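PDB 6E0L: cyclic UMP-AMP synthase from Rhodothermus marinus SG0.5JP17-172, which makes the cyclic dinucleotide 3',3'-cUAMP from UTP and ATP as a second messenger that triggers abortive infection in bacterial antiphage defence. Local coordinates for residues S12-T17 against T189-K194; T53-D58 against F193-T198; Q207-S212 against A272-R277. All blocks are in the same frame, centred on the assembly; numbering follows the deposited sequence.

Contact 1: residues S12-T17 against T189-K194; sequences SHQGAT and TIRMFK. With APC (diphosphomethylphosphonic acid adenosyl ester), chain C.
One backbone oxygen takes two nitrogens from one edge of an arginine: Ser12 O receives NE of Arg191 at 2.7 Å and NH2 of Arg191 at 2.9 Å. Both N-H groups converge on a single carbonyl oxygen, which lies close to the guanidinium plane. The two bonds arrive differently. NH2 lies nearly in line with the C=O bond (170°), whereas NE stands above the carbonyl plane. A bend at chi3 of Arg191 (-54°) brings the NE/NH2 edge onto the carbonyl, and its third nitrogen, NH1, holds Ser52 O. In this CD-NTase fold, helix 186-202 thereby fastens the loop between helices 5-11 and 18-32, and a neutral carbonyl surface suits a residue with several donors. Gln14 lies over one guanidinium face, its CB 3.6 Å from Arg191 NE. Its extended chain carries the amide to a plane only 11° from that of the guanidinium, while its NE2 binds Asn54 OD1. At the loop's start Ser12 CB packs 4.3 Å from Met192 CB, its OG being bonded back to Glu9 O. About one turn on from Arg191, Lys194 NZ hydrogen-bonds APC O1G at 3.0 Å, on the terminal phosphate of the ATP analogue.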
loop_
_atom_site.group_PDB
_atom_site.type_symbol
_atom_site.label_atom_id
_atom_site.label_comp_id
_atom_site.label_asym_id
_atom_site.label_seq_id
_atom_site.Cartn_x
_atom_site.Cartn_y
_atom_site.Cartn_z
ATOM N N SER A 12 -17.779 1.768 -7.508
ATOM C CA SER A 12 -17.192 0.600 -6.872
ATOM C C SER A 12 -16.497 -0.344 -7.859
ATOM O O SER A 12 -15.879 -1.314 -7.414
ATOM C CB SER A 12 -18.270 -0.145 -6.077
ATOM O OG SER A 12 -19.067 -0.962 -6.904
ATOM N N HIS A 13 -16.594 -0.107 -9.170
ATOM C CA HIS A 13 -16.027 -1.048 -10.127
ATOM C C HIS A 13 -14.507 -1.097 -10.047
ATOM O O HIS A 13 -13.837 -0.072 -9.894
ATOM C CB HIS A 13 -16.446 -0.690 -11.556
ATOM C CG HIS A 13 -17.908 -0.870 -11.818
ATOM N ND1 HIS A 13 -18.518 -0.444 -12.978
ATOM C CD2 HIS A 13 -18.869 -1.488 -11.092
ATOM C CE1 HIS A 13 -19.798 -0.773 -12.944
ATOM N NE2 HIS A 13 -20.036 -1.407 -11.810
ATOM N N GLN A 14 -13.964 -2.291 -10.277
ATOM C CA GLN A 14 -12.527 -2.456 -10.335
ATOM C C GLN A 14 -12.049 -2.279 -11.767
ATOM O O GLN A 14 -12.690 -2.750 -12.709
ATOM C CB GLN A 14 -12.146 -3.841 -9.816
ATOM C CG GLN A 14 -10.660 -4.016 -9.536
ATOM C CD GLN A 14 -10.327 -5.429 -9.138
ATOM O OE1 GLN A 14 -11.220 -6.252 -8.939
ATOM N NE2 GLN A 14 -9.039 -5.714 -8.987
ATOM N N GLY A 15 -10.924 -1.582 -11.916
ATOM C CA GLY A 15 -10.221 -1.546 -13.181
ATOM C C GLY A 15 -9.686 -2.905 -13.564
ATOM O O GLY A 15 -9.502 -3.780 -12.720
ATOM N N ALA A 16 -9.401 -3.071 -14.855
ATOM C CA ALA A 16 -8.835 -4.330 -15.320
ATOM C C ALA A 16 -7.475 -4.568 -14.669
ATOM O O ALA A 16 -6.728 -3.634 -14.372
ATOM C CB ALA A 16 -8.673 -4.317 -16.840
ATOM N N THR A 17 -7.147 -5.839 -14.469
ATOM C CA THR A 17 -5.895 -6.212 -13.832
ATOM C C THR A 17 -5.004 -7.067 -14.711
ATOM O O THR A 17 -3.885 -7.393 -14.296
ATOM C CB THR A 17 -6.177 -6.995 -12.548
ATOM O OG1 THR A 17 -6.864 -8.210 -12.899
ATOM C CG2 THR A 17 -7.000 -6.173 -11.565
ATOM N N THR A 189 -16.019 -0.974 -1.442
ATOM C CA THR A 189 -16.206 0.293 -0.739
ATOM C C THR A 189 -14.962 1.163 -0.844
ATOM O O THR A 189 -15.063 2.385 -1.010
ATOM C CB THR A 189 -16.553 0.048 0.735
ATOM O OG1 THR A 189 -17.810 -0.624 0.841
ATOM C CG2 THR A 189 -16.625 1.352 1.508
ATOM N N ILE A 190 -13.778 0.560 -0.717
ATOM C CA ILE A 190 -12.544 1.310 -0.935
ATOM C C ILE A 190 -12.556 1.958 -2.319
ATOM O O ILE A 190 -12.292 3.160 -2.469
ATOM C CB ILE A 190 -11.332 0.377 -0.767
ATOM C CG1 ILE A 190 -11.183 -0.043 0.697
ATOM C CG2 ILE A 190 -10.072 1.049 -1.296
ATOM C CD1 ILE A 190 -10.140 -1.120 0.932
ATOM N N ARG A 191 -12.908 1.180 -3.342
ATOM C CA ARG A 191 -12.895 1.696 -4.707
ATOM C C ARG A 191 -13.944 2.790 -4.903
ATOM O O ARG A 191 -13.686 3.788 -5.588
ATOM C CB ARG A 191 -13.106 0.545 -5.701
ATOM C CG ARG A 191 -11.996 -0.504 -5.634
ATOM C CD ARG A 191 -12.052 -1.535 -6.771
ATOM N NE ARG A 191 -13.358 -2.170 -6.838
ATOM C CZ ARG A 191 -13.600 -3.407 -6.408
ATOM N NH1 ARG A 191 -12.613 -4.162 -5.902
ATOM N NH2 ARG A 191 -14.824 -3.913 -6.515
ATOM N N MET A 192 -15.125 2.621 -4.298
ATOM C CA MET A 192 -16.158 3.653 -4.339
ATOM C C MET A 192 -15.622 4.979 -3.798
ATOM O O MET A 192 -15.792 6.037 -4.419
ATOM C CB MET A 192 -17.371 3.205 -3.521
ATOM C CG MET A 192 -18.471 4.232 -3.466
ATOM S SD MET A 192 -19.750 3.845 -2.238
ATOM C CE MET A 192 -18.848 4.114 -0.714
ATOM N N PHE A 193 -14.974 4.944 -2.628
ATOM C CA PHE A 193 -14.446 6.179 -2.059
ATOM C C PHE A 193 -13.270 6.709 -2.866
ATOM O O PHE A 193 -13.109 7.927 -2.995
ATOM C CB PHE A 193 -14.056 5.978 -0.589
ATOM C CG PHE A 193 -15.224 6.017 0.351
ATOM C CD1 PHE A 193 -15.970 7.176 0.475
ATOM C CD2 PHE A 193 -15.595 4.900 1.084
ATOM C CE1 PHE A 193 -17.072 7.240 1.332
ATOM C CE2 PHE A 193 -16.694 4.947 1.939
ATOM C CZ PHE A 193 -17.431 6.127 2.066
ATOM N N LYS A 194 -12.427 5.821 -3.396
ATOM C CA LYS A 194 -11.355 6.252 -4.288
ATOM C C LYS A 194 -11.905 6.977 -5.503
ATOM O O LYS A 194 -11.403 8.043 -5.875
ATOM C CB LYS A 194 -10.516 5.046 -4.708
ATOM C CG LYS A 194 -9.564 4.639 -3.622
ATOM C CD LYS A 194 -8.689 3.418 -3.915
ATOM C CE LYS A 194 -7.614 3.694 -4.935
ATOM N NZ LYS A 194 -7.077 2.415 -5.474
HETATM P PG APC C . -3.398 3.506 -6.389
HETATM O O1G APC C . -4.443 2.618 -6.998
HETATM O O2G APC C . -3.775 4.971 -6.485
HETATM O O3G APC C . -2.059 3.262 -7.026
HETATM P PB APC C . -2.257 2.120 -4.084
HETATM O O1B APC C . -1.498 1.375 -5.161
HETATM O O2B APC C . -3.072 1.144 -3.272
HETATM O O3B APC C . -3.332 3.115 -4.805
HETATM P PA APC C . 0.432 3.579 -3.829
HETATM O O1A APC C . 0.414 3.220 -5.296
HETATM O O2A APC C . 0.808 5.034 -3.633
HETATM C C3A APC C . -1.174 3.157 -3.009
HETATM O "O5'" APC C . 1.584 2.660 -3.088
HETATM C "C5'" APC C . 1.481 1.284 -3.313
HETATM C "C4'" APC C . 1.950 0.505 -2.061
HETATM O "O4'" APC C . 3.081 1.007 -1.615
HETATM C "C3'" APC C . 0.943 0.657 -0.895
HETATM O "O3'" APC C . -0.124 -0.212 -0.975
HETATM C "C2'" APC C . 1.878 0.305 0.291
HETATM O "O2'" APC C . 1.992 -1.199 0.337
HETATM C "C1'" APC C . 3.021 0.896 -0.004
HETATM N N9 APC C . 2.970 2.256 0.445
HETATM C C8 APC C . 2.715 3.390 -0.219
HETATM N N7 APC C . 2.757 4.403 0.641
HETATM C C5 APC C . 3.058 3.895 1.850
HETATM C C6 APC C . 3.222 4.508 3.065
HETATM N N6 APC C . 3.132 5.893 3.480
HETATM N N1 APC C . 3.516 3.787 4.132
HETATM C C2 APC C . 3.645 2.437 4.021
HETATM N N3 APC C . 3.479 1.820 2.822
HETATM C C4 APC C . 3.183 2.563 1.735
#

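Contact 2: residues T53-D58 against F193-T198; sequences TNIRGD and FKNART. With APC (diphosphomethylphosphonic acid adenosyl ester), chain C.
Two waters donate to the backbone oxygen of Ile55, and each also meets the side-chain amide of Asn195. The first, 2.8 Å from Ile55 O, accepts from Asn195 ND2; the second makes a longer bond to Ile55 O and gives its other proton to Asn195 OD1 at 2.8 Å. Asparagine suits the place because its amide offers a donor and an acceptor at once, and ND2 also reaches Trp11 O. Ile55 itself is the main apolar piece that the loop between helix 47-51 and strand 61-68 lays on helix 186-202. With chi1 at 57°, CG1 sits between the backbone N and the carbonyl carbon; CG2 lies against Lys194 CB (3.8 Å) and the ND2 end of the Asn195 amide, while CD1 is near its OD1 and 3.9 Å from Thr198 OG1. That hydroxyl oxygen accepts from Arg197 NH2 at 3.0 Å, near the guanidinium plane, which helps fix the arginine's rotation; Arg197 NH1 goes on to Ala210 O and Ser212 OG. Within the loop, Asn54 ND2 makes an almost straight bond (175°) to Arg56 O, and Arg56 grips the Asp58 carboxylate side-on, NE to OD1 and NH2 to OD2, so the loop carries polar links of its own. At the ligand end Lys194 crosses Thr53 at about a right angle, its NZ near Thr53 O; the modelled separation is implausibly short, so its exact length is doubtful. The loop belongs to the nucleotidyltransferase domain, next to the ATP-binding Ser48. Lys194 is itself an ATP-binding residue, and the bond from its NZ to APC O1G probably ties helix 186-202 to the phosphate tail of ATP.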
loop_
_atom_site.group_PDB
_atom_site.type_symbol
_atom_site.label_atom_id
_atom_site.label_comp_id
_atom_site.label_asym_id
_atom_site.label_seq_id
_atom_site.Cartn_x
_atom_site.Cartn_y
_atom_site.Cartn_z
ATOM N N THR A 53 -7.967 -3.060 -5.227
ATOM C CA THR A 53 -8.550 -1.742 -5.045
ATOM C C THR A 53 -8.204 -0.772 -6.169
ATOM O O THR A 53 -8.424 0.440 -6.024
ATOM C CB THR A 53 -8.113 -1.161 -3.709
ATOM O OG1 THR A 53 -6.682 -1.123 -3.676
ATOM C CG2 THR A 53 -8.629 -2.025 -2.581
ATOM N N ASN A 54 -7.674 -1.263 -7.282
ATOM C CA ASN A 54 -7.383 -0.388 -8.409
ATOM C C ASN A 54 -8.684 0.061 -9.068
ATOM O O ASN A 54 -9.559 -0.760 -9.354
ATOM C CB ASN A 54 -6.507 -1.105 -9.422
ATOM C CG ASN A 54 -7.142 -2.380 -9.920
ATOM O OD1 ASN A 54 -7.358 -3.317 -9.155
ATOM N ND2 ASN A 54 -7.472 -2.410 -11.203
ATOM N N ILE A 55 -8.821 1.369 -9.297
ATOM C CA ILE A 55 -9.995 1.920 -9.965
ATOM C C ILE A 55 -9.775 2.151 -11.455
ATOM O O ILE A 55 -10.744 2.436 -12.171
ATOM C CB ILE A 55 -10.435 3.226 -9.276
ATOM C CG1 ILE A 55 -9.276 4.236 -9.273
ATOM C CG2 ILE A 55 -10.957 2.956 -7.879
ATOM C CD1 ILE A 55 -9.708 5.615 -8.810
ATOM N N ARG A 56 -8.550 2.001 -11.947
ATOM C CA ARG A 56 -8.222 2.012 -13.367
ATOM C C ARG A 56 -7.462 0.741 -13.708
ATOM O O ARG A 56 -7.009 -0.001 -12.830
ATOM C CB ARG A 56 -7.385 3.248 -13.727
ATOM C CG ARG A 56 -8.013 4.551 -13.316
ATOM C CD ARG A 56 -7.193 5.710 -13.830
ATOM N NE ARG A 56 -6.978 5.652 -15.267
ATOM C CZ ARG A 56 -7.791 6.173 -16.178
ATOM N NH1 ARG A 56 -8.896 6.811 -15.806
ATOM N NH2 ARG A 56 -7.490 6.056 -17.467
ATOM N N GLY A 57 -7.278 0.506 -15.005
ATOM C CA GLY A 57 -6.465 -0.605 -15.433
ATOM C C GLY A 57 -5.128 -0.173 -15.974
ATOM O O GLY A 57 -4.369 -1.024 -16.457
ATOM N N ASP A 58 -4.797 1.117 -15.892
ATOM C CA ASP A 58 -3.577 1.640 -16.485
ATOM C C ASP A 58 -2.736 2.373 -15.455
ATOM O O ASP A 58 -1.767 3.039 -15.834
ATOM C CB ASP A 58 -3.866 2.568 -17.673
ATOM C CG ASP A 58 -4.668 3.795 -17.291
ATOM O OD1 ASP A 58 -4.979 3.963 -16.099
ATOM O OD2 ASP A 58 -4.972 4.620 -18.182
ATOM N N PHE A 193 -14.974 4.944 -2.628
ATOM C CA PHE A 193 -14.446 6.179 -2.059
ATOM C C PHE A 193 -13.270 6.709 -2.866
ATOM O O PHE A 193 -13.109 7.927 -2.995
ATOM C CB PHE A 193 -14.056 5.978 -0.589
ATOM C CG PHE A 193 -15.224 6.017 0.351
ATOM C CD1 PHE A 193 -15.970 7.176 0.475
ATOM C CD2 PHE A 193 -15.595 4.900 1.084
ATOM C CE1 PHE A 193 -17.072 7.240 1.332
ATOM C CE2 PHE A 193 -16.694 4.947 1.939
ATOM C CZ PHE A 193 -17.431 6.127 2.066
ATOM N N LYS A 194 -12.427 5.821 -3.396
ATOM C CA LYS A 194 -11.355 6.252 -4.288
ATOM C C LYS A 194 -11.905 6.977 -5.503
ATOM O O LYS A 194 -11.403 8.043 -5.875
ATOM C CB LYS A 194 -10.516 5.046 -4.708
ATOM C CG LYS A 194 -9.564 4.639 -3.622
ATOM C CD LYS A 194 -8.689 3.418 -3.915
ATOM C CE LYS A 194 -7.614 3.694 -4.935
ATOM N NZ LYS A 194 -7.077 2.415 -5.474
ATOM N N ASN A 195 -12.931 6.408 -6.143
ATOM C CA ASN A 195 -13.533 7.065 -7.302
ATOM C C ASN A 195 -14.281 8.343 -6.920
ATOM O O ASN A 195 -14.260 9.308 -7.683
ATOM C CB ASN A 195 -14.471 6.093 -8.012
ATOM C CG ASN A 195 -13.795 5.363 -9.172
ATOM O OD1 ASN A 195 -13.072 5.973 -9.950
ATOM N ND2 ASN A 195 -14.045 4.057 -9.299
ATOM N N ALA A 196 -14.927 8.377 -5.745
ATOM C CA ALA A 196 -15.556 9.610 -5.272
ATOM C C ALA A 196 -14.513 10.698 -5.067
ATOM O O ALA A 196 -14.705 11.850 -5.476
ATOM C CB ALA A 196 -16.311 9.358 -3.963
ATOM N N ARG A 197 -13.412 10.347 -4.395
ATOM C CA ARG A 197 -12.285 11.255 -4.235
ATOM C C ARG A 197 -11.782 11.745 -5.583
ATOM O O ARG A 197 -11.592 12.945 -5.790
ATOM C CB ARG A 197 -11.156 10.535 -3.499
ATOM C CG ARG A 197 -9.844 11.281 -3.482
ATOM C CD ARG A 197 -8.699 10.306 -3.421
ATOM N NE ARG A 197 -8.647 9.461 -4.614
ATOM C CZ ARG A 197 -7.841 8.411 -4.758
ATOM N NH1 ARG A 197 -7.012 8.053 -3.787
ATOM N NH2 ARG A 197 -7.853 7.723 -5.884
ATOM N N THR A 198 -11.524 10.818 -6.504
ATOM C CA THR A 198 -10.945 11.203 -7.784
ATOM C C THR A 198 -11.912 12.035 -8.600
ATOM O O THR A 198 -11.509 13.019 -9.230
ATOM C CB THR A 198 -10.510 9.952 -8.534
ATOM O OG1 THR A 198 -9.418 9.369 -7.812
ATOM C CG2 THR A 198 -10.157 10.237 -10.021
HETATM P PG APC C . -3.398 3.506 -6.389
HETATM O O1G APC C . -4.443 2.618 -6.998
HETATM O O2G APC C . -3.775 4.971 -6.485
HETATM O O3G APC C . -2.059 3.262 -7.026
HETATM P PB APC C . -2.257 2.120 -4.084
HETATM O O1B APC C . -1.498 1.375 -5.161
HETATM O O2B APC C . -3.072 1.144 -3.272
HETATM O O3B APC C . -3.332 3.115 -4.805
HETATM P PA APC C . 0.432 3.579 -3.829
HETATM O O1A APC C . 0.414 3.220 -5.296
HETATM O O2A APC C . 0.808 5.034 -3.633
HETATM C C3A APC C . -1.174 3.157 -3.009
HETATM O "O5'" APC C . 1.584 2.660 -3.088
HETATM C "C5'" APC C . 1.481 1.284 -3.313
HETATM C "C4'" APC C . 1.950 0.505 -2.061
HETATM O "O4'" APC C . 3.081 1.007 -1.615
HETATM C "C3'" APC C . 0.943 0.657 -0.895
HETATM O "O3'" APC C . -0.124 -0.212 -0.975
HETATM C "C2'" APC C . 1.878 0.305 0.291
HETATM O "O2'" APC C . 1.992 -1.199 0.337
HETATM C "C1'" APC C . 3.021 0.896 -0.004
HETATM N N9 APC C . 2.970 2.256 0.445
HETATM C C8 APC C . 2.715 3.390 -0.219
HETATM N N7 APC C . 2.757 4.403 0.641
HETATM C C5 APC C . 3.058 3.895 1.850
HETATM C C6 APC C . 3.222 4.508 3.065
HETATM N N6 APC C . 3.132 5.893 3.480
HETATM N N1 APC C . 3.516 3.787 4.132
HETATM C C2 APC C . 3.645 2.437 4.021
HETATM N N3 APC C . 3.479 1.820 2.822
HETATM C C4 APC C . 3.183 2.563 1.735
HETATM O O HOH W 1 -13.408 1.999 -11.344
HETATM O O HOH W 2 -11.607 5.584 -12.283
#

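Contact 3: residues Q207-S212 against A272-R277; sequences QDLAPS and ARRFLR. With APC (diphosphomethylphosphonic acid adenosyl ester), chain C.
Asp208 sets its carboxylate between its own backbone N and carbonyl carbon (chi1 60°), while Arg274 leaves its helix extended and then bends at chi3 (69°), and the two side chains cross at about a right angle. They meet in the helical part of the CD-NTase fold, where helix 269-285 packs against the loop that leads to Pro211, the N-cap residue of helix 212-220. Arg274 NH2 forms a salt bridge with Asp208 OD1 at 2.8 Å, reaching it from above the carboxylate plane rather than within it; the same nitrogen makes a weak bond to Asp208 O. Water joins the pair again, accepting from Arg274 NH1 and donating to Asp208 OD1. A second water accepts from Arg274 NE and donates to Leu209 O at 2.6 Å. A long, many-donor arginine suits this half-exposed edge, and Lys271 takes Asp208 OD2. Deeper in, apolar groups replace charges. Leu209 CD1 comes 4.1 Å from Phe275 CA, and the small side chain of Ala210 is consistent with the close approach of loop and helix. Beyond Pro211, Ser212 OG binds APC O2G on the terminal phosphate. Ala210 CB lies 3.6 Å from Phe275 CD1, at an oblique approach to the ring.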
loop_
_atom_site.group_PDB
_atom_site.type_symbol
_atom_site.label_atom_id
_atom_site.label_comp_id
_atom_site.label_asym_id
_atom_site.label_seq_id
_atom_site.Cartn_x
_atom_site.Cartn_y
_atom_site.Cartn_z
ATOM N N GLN A 207 -5.301 17.878 -4.718
ATOM C CA GLN A 207 -4.654 16.686 -5.259
ATOM C C GLN A 207 -4.422 15.627 -4.183
ATOM O O GLN A 207 -4.529 14.428 -4.465
ATOM C CB GLN A 207 -3.346 17.065 -5.955
ATOM C CG GLN A 207 -3.066 16.251 -7.234
ATOM C CD GLN A 207 -3.890 16.713 -8.437
ATOM O OE1 GLN A 207 -4.350 17.854 -8.490
ATOM N NE2 GLN A 207 -4.076 15.823 -9.408
ATOM N N ASP A 208 -4.127 16.042 -2.942
ATOM C CA ASP A 208 -3.833 15.107 -1.859
ATOM C C ASP A 208 -5.039 14.914 -0.953
ATOM O O ASP A 208 -4.882 14.629 0.239
ATOM C CB ASP A 208 -2.642 15.592 -1.026
ATOM C CG ASP A 208 -2.886 16.962 -0.392
ATOM O OD1 ASP A 208 -3.896 17.623 -0.716
ATOM O OD2 ASP A 208 -2.071 17.381 0.454
ATOM N N LEU A 209 -6.240 14.992 -1.528
ATOM C CA LEU A 209 -7.469 14.850 -0.754
ATOM C C LEU A 209 -7.522 13.537 0.017
ATOM O O LEU A 209 -7.908 13.519 1.193
ATOM C CB LEU A 209 -8.665 14.955 -1.698
ATOM C CG LEU A 209 -10.020 14.796 -1.046
ATOM C CD1 LEU A 209 -10.256 15.873 0.001
ATOM C CD2 LEU A 209 -11.067 14.817 -2.147
ATOM N N ALA A 210 -7.097 12.437 -0.605
ATOM C CA ALA A 210 -7.037 11.184 0.132
ATOM C C ALA A 210 -6.091 10.231 -0.575
ATOM O O ALA A 210 -6.520 9.444 -1.428
ATOM C CB ALA A 210 -8.429 10.547 0.270
ATOM N N PRO A 211 -4.796 10.297 -0.281
ATOM C CA PRO A 211 -3.863 9.368 -0.926
ATOM C C PRO A 211 -4.331 7.941 -0.698
ATOM O O PRO A 211 -4.809 7.587 0.380
ATOM C CB PRO A 211 -2.521 9.666 -0.240
ATOM C CG PRO A 211 -2.678 11.091 0.266
ATOM C CD PRO A 211 -4.129 11.211 0.659
ATOM N N SER A 212 -4.195 7.127 -1.738
ATOM C CA SER A 212 -4.860 5.831 -1.788
ATOM C C SER A 212 -4.506 4.990 -0.578
ATOM O O SER A 212 -5.380 4.372 0.034
ATOM C CB SER A 212 -4.490 5.103 -3.076
ATOM O OG SER A 212 -5.067 5.723 -4.224
ATOM N N ALA A 272 -7.375 13.760 7.296
ATOM C CA ALA A 272 -8.460 12.789 7.318
ATOM C C ALA A 272 -9.807 13.472 7.512
ATOM O O ALA A 272 -10.778 13.146 6.820
ATOM C CB ALA A 272 -8.213 11.764 8.430
ATOM N N ARG A 273 -9.874 14.446 8.428
ATOM C CA ARG A 273 -11.116 15.185 8.636
ATOM C C ARG A 273 -11.527 15.957 7.391
ATOM O O ARG A 273 -12.718 16.071 7.099
ATOM C CB ARG A 273 -10.966 16.159 9.803
ATOM C CG ARG A 273 -10.608 15.583 11.140
ATOM C CD ARG A 273 -11.800 14.934 11.805
ATOM N NE ARG A 273 -11.463 14.585 13.184
ATOM C CZ ARG A 273 -12.026 13.595 13.871
ATOM N NH1 ARG A 273 -12.965 12.830 13.314
ATOM N NH2 ARG A 273 -11.630 13.366 15.115
ATOM N N ARG A 274 -10.557 16.500 6.656
ATOM C CA ARG A 274 -10.880 17.198 5.415
ATOM C C ARG A 274 -11.529 16.246 4.412
ATOM O O ARG A 274 -12.501 16.607 3.741
ATOM C CB ARG A 274 -9.619 17.831 4.816
ATOM C CG ARG A 274 -9.872 18.589 3.531
ATOM C CD ARG A 274 -8.609 19.220 3.002
ATOM N NE ARG A 274 -7.676 18.206 2.515
ATOM C CZ ARG A 274 -6.582 18.488 1.811
ATOM N NH1 ARG A 274 -6.301 19.745 1.517
ATOM N NH2 ARG A 274 -5.779 17.520 1.387
ATOM N N PHE A 275 -10.969 15.038 4.264
ATOM C CA PHE A 275 -11.569 14.052 3.375
ATOM C C PHE A 275 -13.013 13.769 3.764
ATOM O O PHE A 275 -13.888 13.649 2.897
ATOM C CB PHE A 275 -10.745 12.766 3.381
ATOM C CG PHE A 275 -11.488 11.575 2.851
ATOM C CD1 PHE A 275 -11.710 11.432 1.492
ATOM C CD2 PHE A 275 -11.992 10.614 3.713
ATOM C CE1 PHE A 275 -12.411 10.333 0.994
ATOM C CE2 PHE A 275 -12.700 9.504 3.208
ATOM C CZ PHE A 275 -12.897 9.372 1.861
ATOM N N LEU A 276 -13.286 13.658 5.065
ATOM C CA LEU A 276 -14.656 13.390 5.502
ATOM C C LEU A 276 -15.585 14.549 5.171
ATOM O O LEU A 276 -16.741 14.327 4.794
ATOM C CB LEU A 276 -14.707 13.117 7.007
ATOM C CG LEU A 276 -13.889 11.954 7.527
ATOM C CD1 LEU A 276 -13.992 11.903 9.043
ATOM C CD2 LEU A 276 -14.440 10.696 6.903
ATOM N N ARG A 277 -15.102 15.792 5.317
ATOM C CA ARG A 277 -15.903 16.957 4.943
ATOM C C ARG A 277 -16.266 16.938 3.461
ATOM O O ARG A 277 -17.416 17.229 3.096
ATOM C CB ARG A 277 -15.150 18.251 5.279
ATOM C CG ARG A 277 -15.096 18.605 6.778
ATOM C CD ARG A 277 -14.585 20.038 7.021
ATOM N NE ARG A 277 -13.224 20.311 6.559
ATOM C CZ ARG A 277 -12.124 20.109 7.283
ATOM N NH1 ARG A 277 -12.208 19.592 8.506
ATOM N NH2 ARG A 277 -10.931 20.408 6.772
HETATM P PG APC C . -3.398 3.506 -6.389
HETATM O O1G APC C . -4.443 2.618 -6.998
HETATM O O2G APC C . -3.775 4.971 -6.485
HETATM O O3G APC C . -2.059 3.262 -7.026
HETATM P PB APC C . -2.257 2.120 -4.084
HETATM O O1B APC C . -1.498 1.375 -5.161
HETATM O O2B APC C . -3.072 1.144 -3.272
HETATM O O3B APC C . -3.332 3.115 -4.805
HETATM P PA APC C . 0.432 3.579 -3.829
HETATM O O1A APC C . 0.414 3.220 -5.296
HETATM O O2A APC C . 0.808 5.034 -3.633
HETATM C C3A APC C . -1.174 3.157 -3.009
HETATM O "O5'" APC C . 1.584 2.660 -3.088
HETATM C "C5'" APC C . 1.481 1.284 -3.313
HETATM C "C4'" APC C . 1.950 0.505 -2.061
HETATM O "O4'" APC C . 3.081 1.007 -1.615
HETATM C "C3'" APC C . 0.943 0.657 -0.895
HETATM O "O3'" APC C . -0.124 -0.212 -0.975
HETATM C "C2'" APC C . 1.878 0.305 0.291
HETATM O "O2'" APC C . 1.992 -1.199 0.337
HETATM C "C1'" APC C . 3.021 0.896 -0.004
HETATM N N9 APC C . 2.970 2.256 0.445
HETATM C C8 APC C . 2.715 3.390 -0.219
HETATM N N7 APC C . 2.757 4.403 0.641
HETATM C C5 APC C . 3.058 3.895 1.850
HETATM C C6 APC C . 3.222 4.508 3.065
HETATM N N6 APC C . 3.132 5.893 3.480
HETATM N N1 APC C . 3.516 3.787 4.132
HETATM C C2 APC C . 3.645 2.437 4.021
HETATM N N3 APC C . 3.479 1.820 2.822
HETATM C C4 APC C . 3.183 2.563 1.735
HETATM O O HOH W 3 -3.762 20.305 0.375
HETATM O O HOH W 4 -7.640 15.466 2.834
#

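How the contacts relate
Contacts 1 and 2 lie side by side on helix 186-202, their centres about 5 Å apart, and each brings a different loop to it; both are partly buried. The loops also hold each other, since Asn54 exchanges side-chain and backbone bonds with Gln14 and Gly15. Contact 3 is more buried, joins the helical elements, and stands about 14 Å from the centre of contact 2. Chemistry follows place: arginine to a backbone carbonyl in contact 1, an isoleucine, bridging waters and a phosphate-binding lysine in contact 2, an outer salt bridge over an apolar interior in contact 3. Arg197 links the latter two, and Lys194 and Ser212 meet beside the same terminal phosphate.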